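Local coordinates for cytochrome P450 (Rhodococcus erythropolis, PDB 3WEC), which hydroxylates the quinoline nitrogen of aurachin alkaloids as a haem-dependent cytochrome P450 monooxygenase, a step essential for their antibiotic activity, at residues 125-130 / 162-167. Residues are numbered along the deposited sequence; the frame is centred on the assembly and turned at random.
Sequences TSMDDI and SSILGI
Met-127 sets its methyl group over the oxygen end of the Ser-163 carbonyl, on one face of this flat group: CE stands 3.6 Å from Ser-163 O and is displaced almost entirely out of the carbonyl plane. From residues 125-130 nothing comes close to the opposite face or the edges of this peptide. The same methyl carbon is 3.5 Å from Ser-163 OG. Met-127 is modelled in two conformers, and the CE contacts belong to one of them, so they are less certain. A bend at chi2 (57°) turns the thioether out of line with the first part of the chain. Nearer the backbone, Met-127 CG meets Ile-164 CD1 at 4.3 Å, a looser apolar touch.

Ile-130, three residues further on, reaches Ser-163 with its ethyl branch, CD1 lying 3.2 Å and CG1 3.3 Å from Ser-163 OG. Ile-130 CD1 to Ser-163 CB, at 3.3 Å, is tighter than usual; with chi1 at 101°, away from a staggered value, all three spacings are doubtful.

The contact sets residues 125-130, which run into helix 128-141, against the last turn of helix 155-165, probably the D and E helices of the P450 fold. The second helix ends in a Schellman motif at Gly-166. Ile-164 also packs on Leu-366 of helix 364-381, its side chain about 7 Å from the haem, while Asp-128 ties the first segment to His-373 of that helix.

Across the two segments the serine hydroxyl meets aliphatic carbon rather than a polar partner, so what holds them together directly is probably weak dispersion.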
ATOM      1  N   THR A 125       1.271  19.544 -10.195  1.00 60.08           N
ATOM      2  CA  THR A 125       0.675  19.346 -11.524  1.00 63.76           C
ATOM      3  C   THR A 125       1.691  19.505 -12.667  1.00 67.34           C
ATOM      4  O   THR A 125       1.406  19.164 -13.811  1.00 69.14           O
ATOM      5  CB  THR A 125      -0.573  20.229 -11.759  1.00 67.28           C
ATOM      6  OG1 THR A 125      -0.282  21.585 -11.407  1.00 69.63           O
ATOM      7  CG2 THR A 125      -1.732  19.721 -10.902  1.00 66.06           C
ATOM      8  N   SER A 126       2.883  20.005 -12.342  1.00 68.69           N
ATOM      9  CA  SER A 126       3.972  20.086 -13.303  1.00 71.35           C
ATOM     10  C   SER A 126       4.470  18.704 -13.758  1.00 68.29           C
ATOM     11  O   SER A 126       4.941  18.561 -14.877  1.00 71.58           O
ATOM     12  CB  SER A 126       5.117  20.941 -12.742  1.00 73.71           C
ATOM     13  OG  SER A 126       6.368  20.309 -12.945  1.00 73.70           O
ATOM     14  N   MET A 127       4.360  17.694 -12.902  1.00 63.56           N
ATOM     15  CA  MET A 127       4.791  16.315 -13.142  0.50 60.59           C
ATOM     16  C   MET A 127       3.671  15.449 -13.735  1.00 60.62           C
ATOM     17  O   MET A 127       3.877  14.262 -14.025  1.00 60.02           O
ATOM     18  CB  MET A 127       5.207  15.708 -11.797  0.50 57.50           C
ATOM     19  CG  MET A 127       6.534  14.965 -11.792  0.50 55.70           C
ATOM     20  SD  MET A 127       7.852  16.048 -12.350  0.50 58.17           S
ATOM     21  CE  MET A 127       9.224  14.899 -12.402  0.50 58.47           C
ATOM     22  N   ASP A 128       2.477  16.029 -13.843  1.00 62.26           N
ATOM     23  CA  ASP A 128       1.282  15.338 -14.302  1.00 62.57           C
ATOM     24  C   ASP A 128       1.414  14.676 -15.675  1.00 64.30           C
ATOM     25  O   ASP A 128       0.894  13.566 -15.873  1.00 62.20           O
ATOM     26  CB  ASP A 128       0.087  16.293 -14.340  1.00 65.82           C
ATOM     27  CG  ASP A 128      -1.234  15.563 -14.573  1.00 66.20           C
ATOM     28  OD1 ASP A 128      -2.051  16.068 -15.352  1.00 71.67           O
ATOM     29  OD2 ASP A 128      -1.458  14.485 -13.985  1.00 62.29           O
ATOM     30  N   ASP A 129       2.074  15.373 -16.613  1.00 67.13           N
ATOM     31  CA  ASP A 129       2.321  14.878 -17.982  1.00 68.52           C
ATOM     32  C   ASP A 129       3.022  13.522 -17.975  1.00 64.62           C
ATOM     33  O   ASP A 129       2.721  12.633 -18.776  1.00 65.30           O
ATOM     34  CB  ASP A 129       3.132  15.899 -18.808  1.00 73.40           C
ATOM     35  CG  ASP A 129       2.256  16.787 -19.691  1.00 79.32           C
ATOM     36  OD1 ASP A 129       1.014  16.717 -19.584  1.00 79.97           O
ATOM     37  OD2 ASP A 129       2.806  17.549 -20.526  1.00 84.73           O
ATOM     38  N   ILE A 130       3.943  13.338 -17.048  1.00 61.12           N
ATOM     39  CA  ILE A 130       4.668  12.090 -17.024  1.00 58.49           C
ATOM     40  C   ILE A 130       3.856  10.952 -16.348  1.00 54.49           C
ATOM     41  O   ILE A 130       4.099   9.765 -16.619  1.00 52.23           O
ATOM     42  CB  ILE A 130       6.093  12.274 -16.450  1.00 58.74           C
ATOM     43  CG1 ILE A 130       6.154  11.809 -15.015  1.00 54.31           C
ATOM     44  CG2 ILE A 130       6.612  13.707 -16.663  1.00 62.11           C
ATOM     45  CD1 ILE A 130       6.474  10.333 -14.925  1.00 52.84           C
ATOM     46  N   SER A 162      10.402   6.433 -10.332  1.00 36.10           N
ATOM     47  CA  SER A 162      11.695   6.769 -10.939  1.00 38.80           C
ATOM     48  C   SER A 162      11.739   8.241 -11.327  1.00 41.17           C
ATOM     49  O   SER A 162      12.765   8.889 -11.189  1.00 42.43           O
ATOM     50  CB  SER A 162      11.959   5.939 -12.184  1.00 40.64           C
ATOM     51  OG  SER A 162      13.354   5.846 -12.400  1.00 43.30           O
ATOM     52  N   SER A 163      10.615   8.758 -11.821  1.00 43.12           N
ATOM     53  CA  SER A 163      10.534  10.145 -12.299  1.00 47.37           C
ATOM     54  C   SER A 163      10.339  11.135 -11.127  1.00 46.46           C
ATOM     55  O   SER A 163      11.054  12.116 -11.064  1.00 49.15           O
ATOM     56  CB  SER A 163       9.431  10.292 -13.358  1.00 49.45           C
ATOM     57  OG  SER A 163       9.133  11.650 -13.604  1.00 53.50           O
ATOM     58  N   ILE A 164       9.403  10.853 -10.202  1.00 43.14           N
ATOM     59  CA  ILE A 164       9.288  11.609  -8.936  1.00 42.36           C
ATOM     60  C   ILE A 164      10.653  11.783  -8.187  1.00 41.34           C
ATOM     61  O   ILE A 164      10.959  12.876  -7.703  1.00 44.06           O
ATOM     62  CB  ILE A 164       8.254  10.983  -7.944  1.00 39.75           C
ATOM     63  CG1 ILE A 164       6.872  10.714  -8.584  1.00 41.61           C
ATOM     64  CG2 ILE A 164       8.066  11.875  -6.711  1.00 40.06           C
ATOM     65  CD1 ILE A 164       5.993  11.937  -8.802  1.00 44.13           C
ATOM     66  N   LEU A 165      11.443  10.717  -8.090  1.00 38.52           N
ATOM     67  CA  LEU A 165      12.713  10.703  -7.337  1.00 38.12           C
ATOM     68  C   LEU A 165      13.908  11.422  -8.024  1.00 42.01           C
ATOM     69  O   LEU A 165      14.863  11.831  -7.362  1.00 41.28           O
ATOM     70  CB  LEU A 165      13.120   9.272  -7.045  1.00 35.85           C
ATOM     71  CG  LEU A 165      12.398   8.438  -5.989  1.00 32.89           C
ATOM     72  CD1 LEU A 165      12.435   6.945  -6.358  1.00 32.36           C
ATOM     73  CD2 LEU A 165      13.075   8.633  -4.660  1.00 31.66           C
ATOM     74  N   GLY A 166      13.853  11.533  -9.356  1.00 45.16           N
ATOM     75  CA  GLY A 166      14.903  12.199 -10.115  1.00 48.39           C
ATOM     76  C   GLY A 166      16.028  11.214 -10.312  1.00 49.87           C
ATOM     77  O   GLY A 166      17.206  11.571 -10.192  1.00 51.49           O
ATOM     78  N   ILE A 167      15.668   9.950 -10.580  1.00 48.93           N
ATOM     79  CA  ILE A 167      16.689   8.944 -10.916  1.00 50.00           C
ATOM     80  C   ILE A 167      17.254   9.262 -12.320  1.00 55.63           C
ATOM     81  O   ILE A 167      16.501   9.372 -13.290  1.00 56.05           O
ATOM     82  CB  ILE A 167      16.142   7.507 -10.840  1.00 46.81           C
ATOM     83  CG1 ILE A 167      15.518   7.199  -9.461  1.00 42.24           C
ATOM     84  CG2 ILE A 167      17.204   6.488 -11.214  1.00 48.99           C
ATOM     85  CD1 ILE A 167      16.457   7.241  -8.262  1.00 41.26           C
TER